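Local coordinates for uncharacterized protein AF_1796 (Archaeoglobus fulgidus, PDB 1VIM), which is of unknown function but probably binds a carbohydrate derivative and may act as an isomerase, at residues 46-51 / 86-91; 124-129 / 137-142; 53-58 / 100-105. One frame throughout, in Å; residues are numbered along the deposited sequence.

All three contacts belong to one SIS domain and its parallel sheet, yet they sit at different places on it. Contacts 1 and 2 are both partly buried, and contact 3 is buried. Contact 1 lies where strands 50-53 and 92-96 begin; contacts 2 and 3 gather where strands end, their centres about 13 Å apart. Contacts 1 and 3 share strand 50-53, at its two ends. Contact 1 relies on charge and hydrogen bonds, with one aromatic patch. Contact 2, at the edge strand 136-139, mixes one lysine-to-carbonyl bond with arginine lying on valines. Contact 3 is almost wholly apolar, and it touches contact 2 through Glu101 and Ser129.

Contact 1 of 3, residues 46-51 / 86-91; sequences SARSIF and RITDQD. With FMT (formic acid), chain G.
Arg48 reaches Asp91 by running out extended from its backbone and then bending at chi3 (79°), which lays the guanidinium side-on to the carboxylate; the Asp91 CG, placed anti to its own carbonyl carbon (chi1 -60°), turns to receive it. Two nitrogens serve two oxygens in this salt bridge. Arg48 NE gives an almost straight bond of 2.9 Å to Asp91 OD1, in the guanidinium plane, while Arg48 NH2, 2.8 Å from Asp91 OD2, finds its oxygen tilted out of that plane. Both oxygens use their syn lone pairs. Asp91 OD2 is gripped twice more: Thr88 N meets it on the anti side at 2.8 Å, and Thr88 OG1 comes from above the carboxylate plane. So many donors fix the rotation of a buried aspartate and would be expected to favour its charged form.

Thr88 suits its place because both branches work. Its hydroxyl also accepts from Gln90 N, an ST turn, and its methyl CG2 lies over one face of the guanidinium, 3.4 Å from Arg48 NH2. The backbones join through Arg48 N, 2.9 Å from Gln90 O, and a bridging water links Arg48 NH2 to Arg86 O. Beside the charges is an apolar patch: Ile87 CG1 stands over the centre of the Phe51 ring, 3.7 Å from its centroid, a CH-pi contact. Ile87 N binds O1 of a formic acid molecule, probably from the crystallisation liquor, which also meets Val194 N and Leu195 N of the second subunit.

The type I turn from Thr88 to Asp91 thus leads into strand 92-96 pinned to the loop before strand 50-53, joining two neighbouring strands at their N-terminal ends in the alpha/beta sandwich of the SIS fold.

Contact 2 of 3, residues 124-129 / 137-142; sequences GKRDSS and VMVVKG
Lys141 NZ gives a hydrogen bond of 2.8 Å to Gly124 O, approaching nearly in line with the carbonyl bond. The lysine can do so because its chain is bent at chi2 (-64°) and again at chi3, folding the ammonium back toward the neighbouring backbone instead of letting it run straight out. Its CD also rests near that oxygen, 3.7 Å from Gly124 O. A flexible, long amine suits this place, since it can curl round to a carbonyl just past the end of strand 118-123. Lys125 NZ stands 5.2 Å from Lys141 NZ, like charges near each other but not touching.

The two backbones run close at Gly124, whose CA lies 3.2 Å from Val140 O in a CA-H...O contact; a glycine fits this tight spot easily. Here strand 118-123 has just ended beside strand 136-139, the outermost strand on this side of the parallel sheet within the chain. The short helix 129-133 links the two in a beta-alpha-beta crossover.

Val137 and Val139 both face the 124-129 loop, while Met138 turns to the other face of the sheet, against helices 34-46 and 160-181. Beta-branched valines fit an extended strand and offer methyls to Arg126. In the conformer described, one of two deposited, the arginine lays one face of its guanidinium over Val139 CG2, with Arg126 NH2 at 3.5 Å from that methyl. Farther back, its aliphatic part meets the preceding valine, Arg126 CG to Val137 CG1 at 4.1 Å.

The loop is held in shape by Lys125 O, which accepts from both Ser128 N and Ser128 OG, the hydroxyl 2.8 Å from Lys125 O. Ser128 OG in turn accepts from Ala131 N, the N-cap bond of helix 129-133.

Contact 3 of 3, residues 53-58 / 100-105; sequences IGAGRS and GETTSV
Val105, Ile53 and Ala55 carry this contact. Val105 CG2, anti to its own carbonyl carbon, presses on the end of strand 50-53 and the turn that follows: it lies 3.7 Å from Ala55 N and 3.9 Å from Gly54 CA. Glycine suits position 54 because of the first turn of the following helix, where a CB would clash with Ser58 O. In the conformer described, one of two deposited, Ile53 sends its extended CG1 branch to the same methyl, Ile53 CG1 being 4.2 Å from Val105 CG2. Ala55 CB, small enough to fit between, meets Thr102 CG2 at 3.7 Å. Ala55 CB also lies 3.7 Å from Ser104 OG.

Gly56 has a positive phi, which favours glycine, in the turn leading into helix 56-71, and two strand-turn-helix units lie side by side. The hydroxyls look for partners outside: Thr102 OG1 bonds to Ser97 OG and to Glu197 of the third subunit.

Chemically, then, the two turns are matched by shape and by burial of methyls, while the polar groups are engaged outside the contact, consistent with the Ser/Thr-rich loop that binds sugar phosphates in SIS relatives.

Contact 1 of 3, residues 46-51 / 86-91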
ATOM      1  N   SER A  46      -3.505   1.604  27.741  1.00 14.52           N
ATOM      2  CA  SER A  46      -4.813   2.024  28.266  1.00 14.78           C
ATOM      3  C   SER A  46      -5.824   2.397  27.177  1.00 14.09           C
ATOM      4  O   SER A  46      -7.017   2.500  27.416  1.00 15.17           O
ATOM      5  CB  SER A  46      -4.672   3.179  29.253  1.00 15.94           C
ATOM      6  OG  SER A  46      -3.666   2.887  30.196  0.65 17.55           O
ATOM      7  N   ALA A  47      -5.349   2.612  25.961  1.00 12.81           N
ATOM      8  CA  ALA A  47      -6.221   2.944  24.859  1.00 11.58           C
ATOM      9  C   ALA A  47      -7.134   1.772  24.502  1.00 11.02           C
ATOM     10  O   ALA A  47      -6.768   0.601  24.661  1.00 11.85           O
ATOM     11  CB  ALA A  47      -5.370   3.283  23.679  1.00 12.68           C
ATOM     12  N   ARG A  48      -8.295   2.082  23.959  1.00 10.16           N
ATOM     13  CA  ARG A  48      -9.122   1.052  23.351  1.00 10.36           C
ATOM     14  C   ARG A  48      -8.403   0.401  22.175  1.00 11.09           C
ATOM     15  O   ARG A  48      -8.322  -0.818  22.085  1.00 11.92           O
ATOM     16  CB  ARG A  48     -10.415   1.685  22.884  1.00 11.40           C
ATOM     17  CG  ARG A  48     -11.345   0.745  22.155  1.00 11.15           C
ATOM     18  CD  ARG A  48     -12.597   1.435  21.577  1.00 12.36           C
ATOM     19  NE  ARG A  48     -12.224   2.114  20.343  1.00 13.33           N
ATOM     20  CZ  ARG A  48     -12.895   2.061  19.200  1.00 14.05           C
ATOM     21  NH1 ARG A  48     -14.070   1.416  19.108  1.00 15.60           N
ATOM     22  NH2 ARG A  48     -12.369   2.667  18.128  1.00 15.67           N
ATOM     23  N   SER A  49      -7.887   1.234  21.268  1.00  9.37           N
ATOM     24  CA  SER A  49      -7.089   0.755  20.149  1.00 10.16           C
ATOM     25  C   SER A  49      -6.082   1.814  19.767  1.00  9.45           C
ATOM     26  O   SER A  49      -6.209   2.968  20.167  1.00  9.68           O
ATOM     27  CB  SER A  49      -7.928   0.379  18.937  1.00 12.60           C
ATOM     28  OG  SER A  49      -9.132  -0.277  19.226  0.65 15.09           O
ATOM     29  N   ILE A  50      -5.049   1.384  19.044  1.00  9.08           N
ATOM     30  CA  ILE A  50      -3.924   2.223  18.687  1.00  8.52           C
ATOM     31  C   ILE A  50      -3.966   2.427  17.184  1.00  8.20           C
ATOM     32  O   ILE A  50      -4.143   1.477  16.416  1.00  8.62           O
ATOM     33  CB  ILE A  50      -2.581   1.561  19.099  1.00  8.84           C
ATOM     34  CG1 ILE A  50      -2.592   1.262  20.607  1.00 11.01           C
ATOM     35  CG2 ILE A  50      -1.394   2.449  18.701  1.00 10.99           C
ATOM     36  CD1 ILE A  50      -2.268  -0.170  20.940  1.00 15.33           C
ATOM     37  N   PHE A  51      -3.806   3.684  16.783  1.00  7.17           N
ATOM     38  CA  PHE A  51      -3.708   4.026  15.379  1.00  7.61           C
ATOM     39  C   PHE A  51      -2.331   4.613  15.153  1.00  8.22           C
ATOM     40  O   PHE A  51      -1.837   5.364  16.025  1.00  9.02           O
ATOM     41  CB  PHE A  51      -4.764   5.072  15.014  1.00  8.07           C
ATOM     42  CG  PHE A  51      -6.192   4.561  15.033  1.00  8.10           C
ATOM     43  CD1 PHE A  51      -6.822   4.172  16.222  1.00 10.25           C
ATOM     44  CD2 PHE A  51      -6.939   4.517  13.858  1.00  8.77           C
ATOM     45  CE1 PHE A  51      -8.137   3.708  16.214  1.00  9.12           C
ATOM     46  CE2 PHE A  51      -8.255   4.093  13.854  1.00  9.14           C
ATOM     47  CZ  PHE A  51      -8.849   3.671  15.012  1.00  8.76           C
ATOM     48  N   ARG A  86     -13.310   3.766  12.262  1.00  8.58           N
ATOM     49  CA  ARG A  86     -13.417   5.092  12.860  1.00  9.27           C
ATOM     50  C   ARG A  86     -12.554   5.243  14.118  1.00  9.19           C
ATOM     51  O   ARG A  86     -12.678   4.464  15.072  1.00 10.03           O
ATOM     52  CB  ARG A  86     -14.896   5.294  13.241  1.00 11.73           C
ATOM     53  CG  ARG A  86     -15.157   6.585  13.937  1.00 14.28           C
ATOM     54  CD  ARG A  86     -16.592   6.732  14.445  1.00 16.75           C
ATOM     55  NE  ARG A  86     -17.519   6.928  13.333  1.00 18.20           N
ATOM     56  CZ  ARG A  86     -17.794   8.110  12.779  1.00 19.02           C
ATOM     57  NH1 ARG A  86     -17.209   9.215  13.209  1.00 19.69           N
ATOM     58  NH2 ARG A  86     -18.647   8.178  11.766  1.00 19.24           N
ATOM     59  N   ILE A  87     -11.719   6.263  14.154  1.00  8.83           N
ATOM     60  CA  ILE A  87     -11.013   6.568  15.400  1.00  8.71           C
ATOM     61  C   ILE A  87     -11.969   7.282  16.389  1.00 10.07           C
ATOM     62  O   ILE A  87     -12.862   8.033  15.981  1.00 10.49           O
ATOM     63  CB  ILE A  87      -9.743   7.410  15.120  1.00  8.71           C
ATOM     64  CG1 ILE A  87      -8.791   7.375  16.327  1.00 10.02           C
ATOM     65  CG2 ILE A  87     -10.118   8.854  14.689  1.00  9.59           C
ATOM     66  CD1 ILE A  87      -7.416   8.015  16.055  1.00  9.72           C
ATOM     67  N   THR A  88     -11.786   7.031  17.678  1.00  9.51           N
ATOM     68  CA  THR A  88     -12.696   7.568  18.688  1.00  9.03           C
ATOM     69  C   THR A  88     -11.926   8.213  19.824  1.00  9.40           C
ATOM     70  O   THR A  88     -10.697   8.087  19.926  1.00  9.33           O
ATOM     71  CB  THR A  88     -13.576   6.438  19.309  1.00 10.33           C
ATOM     72  OG1 THR A  88     -12.767   5.607  20.165  1.00 10.21           O
ATOM     73  CG2 THR A  88     -14.223   5.564  18.235  1.00 11.12           C
ATOM     74  N   ASP A  89     -12.682   8.817  20.743  1.00  9.81           N
ATOM     75  CA  ASP A  89     -12.092   9.466  21.908  1.00 10.00           C
ATOM     76  C   ASP A  89     -11.530   8.496  22.972  1.00 10.07           C
ATOM     77  O   ASP A  89     -11.021   8.967  24.007  1.00 13.56           O
ATOM     78  CB  ASP A  89     -13.065  10.495  22.514  1.00 10.85           C
ATOM     79  CG  ASP A  89     -14.327   9.882  23.082  1.00 13.08           C
ATOM     80  OD1 ASP A  89     -14.388   8.652  23.302  1.00 14.20           O
ATOM     81  OD2 ASP A  89     -15.314  10.615  23.362  1.00 14.13           O
ATOM     82  N   GLN A  90     -11.590   7.182  22.736  1.00  9.76           N
ATOM     83  CA  GLN A  90     -10.931   6.228  23.621  1.00  9.57           C
ATOM     84  C   GLN A  90      -9.625   5.694  23.048  1.00  8.86           C
ATOM     85  O   GLN A  90      -8.973   4.842  23.673  1.00  9.16           O
ATOM     86  CB  GLN A  90     -11.844   5.043  23.902  1.00  9.17           C
ATOM     87  CG  GLN A  90     -13.119   5.439  24.650  1.00 10.41           C
ATOM     88  CD  GLN A  90     -13.767   4.245  25.301  1.00 10.88           C
ATOM     89  OE1 GLN A  90     -13.492   3.100  24.942  1.00 11.95           O
ATOM     90  NE2 GLN A  90     -14.600   4.509  26.305  1.00 11.45           N
ATOM     91  N   ASP A  91      -9.253   6.163  21.852  1.00  9.31           N
ATOM     92  CA  ASP A  91      -8.093   5.619  21.168  1.00  9.39           C
ATOM     93  C   ASP A  91      -6.859   6.499  21.343  1.00  9.67           C
ATOM     94  O   ASP A  91      -6.925   7.604  21.873  1.00 11.72           O
ATOM     95  CB  ASP A  91      -8.449   5.434  19.680  1.00 10.21           C
ATOM     96  CG  ASP A  91      -9.598   4.508  19.494  1.00 10.74           C
ATOM     97  OD1 ASP A  91      -9.675   3.457  20.207  1.00 11.06           O
ATOM     98  OD2 ASP A  91     -10.491   4.733  18.659  1.00 11.21           O
TER
HETATM   99  C   FMT G 188     -10.119   6.955  11.079  1.00 11.02           C
HETATM  100  O1  FMT G 188     -11.155   7.441  11.537  1.00 10.41           O
HETATM  101  O2  FMT G 188      -9.587   7.275  10.004  1.00 10.28           O
HETATM  102  O   HOH W   1     -14.336   2.443  15.834  1.00 17.97           O

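Contact 2 of 3, residues 124-129 / 137-142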
ATOM      1  N   GLY A 124      11.710  14.614  16.539  1.00 11.79           N
ATOM      2  CA  GLY A 124      12.968  15.172  16.983  1.00 13.18           C
ATOM      3  C   GLY A 124      12.817  16.570  17.555  1.00 14.79           C
ATOM      4  O   GLY A 124      13.790  17.116  18.085  1.00 17.55           O
ATOM      5  N   LYS A 125      11.622  17.156  17.479  1.00 14.66           N
ATOM      6  CA  LYS A 125      11.438  18.566  17.836  1.00 15.57           C
ATOM      7  C   LYS A 125      10.358  18.734  18.880  1.00 15.93           C
ATOM      8  O   LYS A 125       9.166  18.643  18.571  1.00 14.85           O
ATOM      9  CB  LYS A 125      11.120  19.381  16.575  1.00 16.24           C
ATOM     10  CG  LYS A 125      12.191  19.388  15.500  1.00 18.91           C
ATOM     11  CD  LYS A 125      13.491  20.049  15.958  1.00 23.51           C
ATOM     12  CE  LYS A 125      13.322  21.545  16.132  1.00 28.20           C
ATOM     13  NZ  LYS A 125      14.616  22.247  16.405  1.00 31.65           N
ATOM     14  N   ARG A 126      10.780  18.986  20.125  1.00 16.62           N
ATOM     15  CA  ARG A 126       9.842  19.079  21.258  1.00 18.42           C
ATOM     16  C   ARG A 126       8.866  20.260  21.155  1.00 18.43           C
ATOM     17  O   ARG A 126       7.802  20.233  21.766  1.00 18.59           O
ATOM     18  CB  ARG A 126      10.612  19.140  22.590  1.00 20.49           C
ATOM     19  CG  ARG A 126       9.788  18.906  23.844  0.65 23.49           C
ATOM     20  CD  ARG A 126      10.605  18.941  25.135  0.65 26.88           C
ATOM     21  NE  ARG A 126      11.335  17.690  25.334  0.65 29.75           N
ATOM     22  CZ  ARG A 126      12.658  17.570  25.268  0.65 31.47           C
ATOM     23  NH1 ARG A 126      13.420  18.627  25.018  0.65 32.43           N
ATOM     24  NH2 ARG A 126      13.225  16.385  25.458  0.65 32.65           N
ATOM     25  N   ASP A 127       9.226  21.246  20.334  1.00 18.24           N
ATOM     26  CA  ASP A 127       8.442  22.466  20.153  1.00 19.63           C
ATOM     27  C   ASP A 127       7.656  22.549  18.841  1.00 18.35           C
ATOM     28  O   ASP A 127       7.111  23.603  18.482  1.00 19.25           O
ATOM     29  CB  ASP A 127       9.387  23.672  20.265  1.00 21.31           C
ATOM     30  CG  ASP A 127      10.625  23.584  19.333  1.00 25.78           C
ATOM     31  OD1 ASP A 127      10.862  22.566  18.609  1.00 26.14           O
ATOM     32  OD2 ASP A 127      11.457  24.520  19.264  1.00 29.30           O
ATOM     33  N   SER A 128       7.595  21.434  18.137  1.00 16.24           N
ATOM     34  CA  SER A 128       6.958  21.382  16.825  1.00 14.40           C
ATOM     35  C   SER A 128       5.441  21.439  16.880  1.00 13.91           C
ATOM     36  O   SER A 128       4.848  21.224  17.930  1.00 14.37           O
ATOM     37  CB  SER A 128       7.385  20.122  16.095  1.00 13.66           C
ATOM     38  OG  SER A 128       6.972  18.957  16.820  1.00 13.85           O
ATOM     39  N   SER A 129       4.805  21.686  15.732  1.00 13.83           N
ATOM     40  CA  SER A 129       3.351  21.638  15.647  1.00 14.34           C
ATOM     41  C   SER A 129       2.791  20.302  16.193  1.00 13.46           C
ATOM     42  O   SER A 129       1.793  20.286  16.916  1.00 14.17           O
ATOM     43  CB  SER A 129       2.896  21.839  14.197  1.00 15.16           C
ATOM     44  OG  SER A 129       3.281  23.130  13.704  1.00 18.09           O
ATOM     45  N   VAL A 137       5.092  13.545  24.310  1.00 12.10           N
ATOM     46  CA  VAL A 137       6.064  13.933  23.296  1.00 12.32           C
ATOM     47  C   VAL A 137       7.299  13.072  23.526  1.00 12.77           C
ATOM     48  O   VAL A 137       8.030  13.272  24.510  1.00 13.67           O
ATOM     49  CB  VAL A 137       6.410  15.430  23.407  1.00 12.86           C
ATOM     50  CG1 VAL A 137       7.471  15.825  22.386  1.00 15.65           C
ATOM     51  CG2 VAL A 137       5.138  16.270  23.293  1.00 14.61           C
ATOM     52  N   MET A 138       7.495  12.084  22.654  1.00 12.13           N
ATOM     53  CA  MET A 138       8.596  11.160  22.768  1.00 11.81           C
ATOM     54  C   MET A 138       9.715  11.638  21.860  1.00 11.52           C
ATOM     55  O   MET A 138       9.650  11.486  20.631  1.00 12.51           O
ATOM     56  CB  MET A 138       8.097   9.748  22.427  1.00 12.34           C
ATOM     57  CG  MET A 138       9.108   8.646  22.582  1.00 13.73           C
ATOM     58  SD  MET A 138       9.511   8.316  24.336  1.00 17.87           S
ATOM     59  CE  MET A 138      11.193   8.709  24.322  1.00 19.12           C
ATOM     60  N   VAL A 139      10.705  12.302  22.459  1.00 12.96           N
ATOM     61  CA  VAL A 139      11.735  12.954  21.673  1.00 13.33           C
ATOM     62  C   VAL A 139      12.806  11.968  21.286  1.00 13.06           C
ATOM     63  O   VAL A 139      13.431  11.329  22.129  1.00 14.94           O
ATOM     64  CB  VAL A 139      12.349  14.131  22.432  1.00 14.59           C
ATOM     65  CG1 VAL A 139      13.416  14.790  21.574  1.00 15.93           C
ATOM     66  CG2 VAL A 139      11.259  15.137  22.792  1.00 16.63           C
ATOM     67  N   VAL A 140      12.969  11.807  19.981  1.00 11.47           N
ATOM     68  CA  VAL A 140      14.016  10.990  19.400  1.00 12.87           C
ATOM     69  C   VAL A 140      14.683  11.882  18.383  1.00 14.13           C
ATOM     70  O   VAL A 140      14.085  12.211  17.370  1.00 14.21           O
ATOM     71  CB  VAL A 140      13.435   9.709  18.717  1.00 13.94           C
ATOM     72  CG1 VAL A 140      14.529   8.891  18.126  1.00 15.72           C
ATOM     73  CG2 VAL A 140      12.627   8.864  19.755  1.00 15.72           C
ATOM     74  N   LYS A 141      15.897  12.329  18.680  1.00 16.69           N
ATOM     75  CA  LYS A 141      16.599  13.294  17.799  1.00 17.92           C
ATOM     76  C   LYS A 141      17.114  12.671  16.529  1.00 17.18           C
ATOM     77  O   LYS A 141      17.546  11.520  16.532  1.00 21.13           O
ATOM     78  CB  LYS A 141      17.841  13.855  18.499  1.00 20.06           C
ATOM     79  CG  LYS A 141      17.606  14.435  19.855  1.00 23.54           C
ATOM     80  CD  LYS A 141      16.689  15.648  19.767  1.00 26.06           C
ATOM     81  CE  LYS A 141      17.406  16.862  19.215  1.00 29.23           C
ATOM     82  NZ  LYS A 141      16.464  17.852  18.601  1.00 30.82           N
ATOM     83  N   GLY A 142      17.140  13.454  15.454  1.00 15.91           N
ATOM     84  CA  GLY A 142      17.932  13.115  14.290  1.00 17.19           C
ATOM     85  C   GLY A 142      19.312  13.722  14.461  1.00 18.14           C
ATOM     86  O   GLY A 142      20.271  13.014  14.654  1.00 19.33           O
TER

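Contact 3 of 3, residues 53-58 / 100-105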
ATOM      1  N   ILE A  53       0.498   6.643  12.322  1.00  8.03           N
ATOM      2  CA  ILE A  53       0.628   7.384  11.064  1.00  9.87           C
ATOM      3  C   ILE A  53       2.022   7.945  10.905  1.00  8.64           C
ATOM      4  O   ILE A  53       2.612   8.435  11.873  1.00  8.76           O
ATOM      5  CB  ILE A  53      -0.426   8.520  10.938  1.00 11.17           C
ATOM      6  CG1 ILE A  53      -0.314   9.210   9.563  1.00 14.16           C
ATOM      7  CG2 ILE A  53      -0.268   9.559  12.067  1.00 12.86           C
ATOM      8  CD1 ILE A  53      -1.426  10.169   9.283  0.65 15.90           C
ATOM      9  N   GLY A  54       2.543   7.875   9.678  1.00  9.81           N
ATOM     10  CA  GLY A  54       3.670   8.688   9.245  1.00  8.60           C
ATOM     11  C   GLY A  54       3.581   8.857   7.751  1.00  9.20           C
ATOM     12  O   GLY A  54       2.853   8.105   7.097  1.00  9.99           O
ATOM     13  N   ALA A  55       4.284   9.856   7.230  1.00  9.69           N
ATOM     14  CA  ALA A  55       4.329  10.070   5.791  1.00  8.52           C
ATOM     15  C   ALA A  55       5.621   9.518   5.233  1.00  9.10           C
ATOM     16  O   ALA A  55       6.639   9.517   5.896  1.00  9.91           O
ATOM     17  CB  ALA A  55       4.254  11.546   5.483  1.00 11.23           C
ATOM     18  N   GLY A  56       5.586   9.034   4.001  1.00  8.69           N
ATOM     19  CA  GLY A  56       6.819   8.591   3.345  1.00  9.55           C
ATOM     20  C   GLY A  56       7.554   7.527   4.145  1.00  8.88           C
ATOM     21  O   GLY A  56       6.971   6.562   4.644  1.00  9.26           O
ATOM     22  N   ARG A  57       8.869   7.694   4.280  1.00  9.05           N
ATOM     23  CA  ARG A  57       9.663   6.738   5.049  1.00  9.36           C
ATOM     24  C   ARG A  57       9.241   6.622   6.514  1.00  7.85           C
ATOM     25  O   ARG A  57       9.273   5.519   7.079  1.00  8.92           O
ATOM     26  CB  ARG A  57      11.153   7.015   4.893  1.00  9.94           C
ATOM     27  CG  ARG A  57      11.689   6.411   3.583  1.00 10.72           C
ATOM     28  CD  ARG A  57      13.034   6.929   3.117  1.00 13.44           C
ATOM     29  NE  ARG A  57      14.033   6.802   4.162  1.00 14.80           N
ATOM     30  CZ  ARG A  57      15.186   6.126   4.065  1.00 14.85           C
ATOM     31  NH1 ARG A  57      15.485   5.398   2.991  1.00 15.90           N
ATOM     32  NH2 ARG A  57      16.026   6.152   5.094  1.00 16.36           N
ATOM     33  N   SER A  58       8.770   7.706   7.126  1.00  8.37           N
ATOM     34  CA  SER A  58       8.240   7.589   8.489  1.00  7.85           C
ATOM     35  C   SER A  58       6.959   6.770   8.528  1.00  7.55           C
ATOM     36  O   SER A  58       6.647   6.178   9.570  1.00  8.67           O
ATOM     37  CB  SER A  58       8.029   8.959   9.110  1.00  9.93           C
ATOM     38  OG  SER A  58       9.305   9.492   9.485  1.00 12.73           O
ATOM     39  N   GLY A 100       8.239  17.165  13.120  1.00 11.32           N
ATOM     40  CA  GLY A 100       6.972  17.487  13.752  1.00 11.50           C
ATOM     41  C   GLY A 100       6.140  18.494  12.956  1.00 10.77           C
ATOM     42  O   GLY A 100       5.159  19.038  13.489  1.00 11.51           O
ATOM     43  N   GLU A 101       6.484  18.687  11.672  1.00 11.04           N
ATOM     44  CA  GLU A 101       5.778  19.657  10.807  1.00 11.07           C
ATOM     45  C   GLU A 101       5.176  18.999   9.577  1.00 11.71           C
ATOM     46  O   GLU A 101       4.495  19.671   8.796  1.00 14.23           O
ATOM     47  CB  GLU A 101       6.706  20.805  10.356  1.00 12.00           C
ATOM     48  CG  GLU A 101       7.377  21.514  11.514  1.00 12.81           C
ATOM     49  CD  GLU A 101       6.388  22.203  12.455  1.00 13.73           C
ATOM     50  OE1 GLU A 101       5.242  22.532  12.059  1.00 14.82           O
ATOM     51  OE2 GLU A 101       6.756  22.414  13.631  1.00 14.93           O
ATOM     52  N   THR A 102       5.397  17.696   9.424  1.00 11.07           N
ATOM     53  CA  THR A 102       4.945  16.953   8.253  1.00 11.37           C
ATOM     54  C   THR A 102       3.465  17.219   8.048  1.00 11.33           C
ATOM     55  O   THR A 102       2.646  16.900   8.915  1.00 11.45           O
ATOM     56  CB  THR A 102       5.154  15.462   8.530  1.00 11.29           C
ATOM     57  OG1 THR A 102       6.543  15.211   8.796  1.00 12.66           O
ATOM     58  CG2 THR A 102       4.839  14.648   7.322  1.00 12.54           C
ATOM     59  N   THR A 103       3.105  17.813   6.909  1.00 12.92           N
ATOM     60  CA  THR A 103       1.782  18.413   6.774  1.00 13.36           C
ATOM     61  C   THR A 103       0.652  17.404   6.955  1.00 12.49           C
ATOM     62  O   THR A 103      -0.296  17.632   7.730  1.00 12.44           O
ATOM     63  CB  THR A 103       1.661  19.095   5.408  1.00 15.75           C
ATOM     64  OG1 THR A 103       2.766  19.999   5.265  1.00 20.19           O
ATOM     65  CG2 THR A 103       0.399  19.951   5.341  1.00 17.65           C
ATOM     66  N   SER A 104       0.764  16.267   6.284  1.00 11.65           N
ATOM     67  CA  SER A 104      -0.319  15.293   6.359  1.00 11.78           C
ATOM     68  C   SER A 104      -0.492  14.753   7.782  1.00 11.32           C
ATOM     69  O   SER A 104      -1.618  14.578   8.250  1.00 12.43           O
ATOM     70  CB  SER A 104      -0.078  14.178   5.356  1.00 13.92           C
ATOM     71  OG  SER A 104       1.129  13.535   5.660  1.00 15.40           O
ATOM     72  N   VAL A 105       0.625  14.555   8.473  1.00 11.02           N
ATOM     73  CA  VAL A 105       0.608  13.988   9.819  1.00 10.63           C
ATOM     74  C   VAL A 105       0.044  15.011  10.810  1.00 10.33           C
ATOM     75  O   VAL A 105      -0.790  14.674  11.658  1.00  9.66           O
ATOM     76  CB  VAL A 105       2.013  13.509  10.211  1.00 10.40           C
ATOM     77  CG1 VAL A 105       2.091  13.083  11.681  1.00 11.47           C
ATOM     78  CG2 VAL A 105       2.447  12.372   9.295  1.00 12.81           C
TER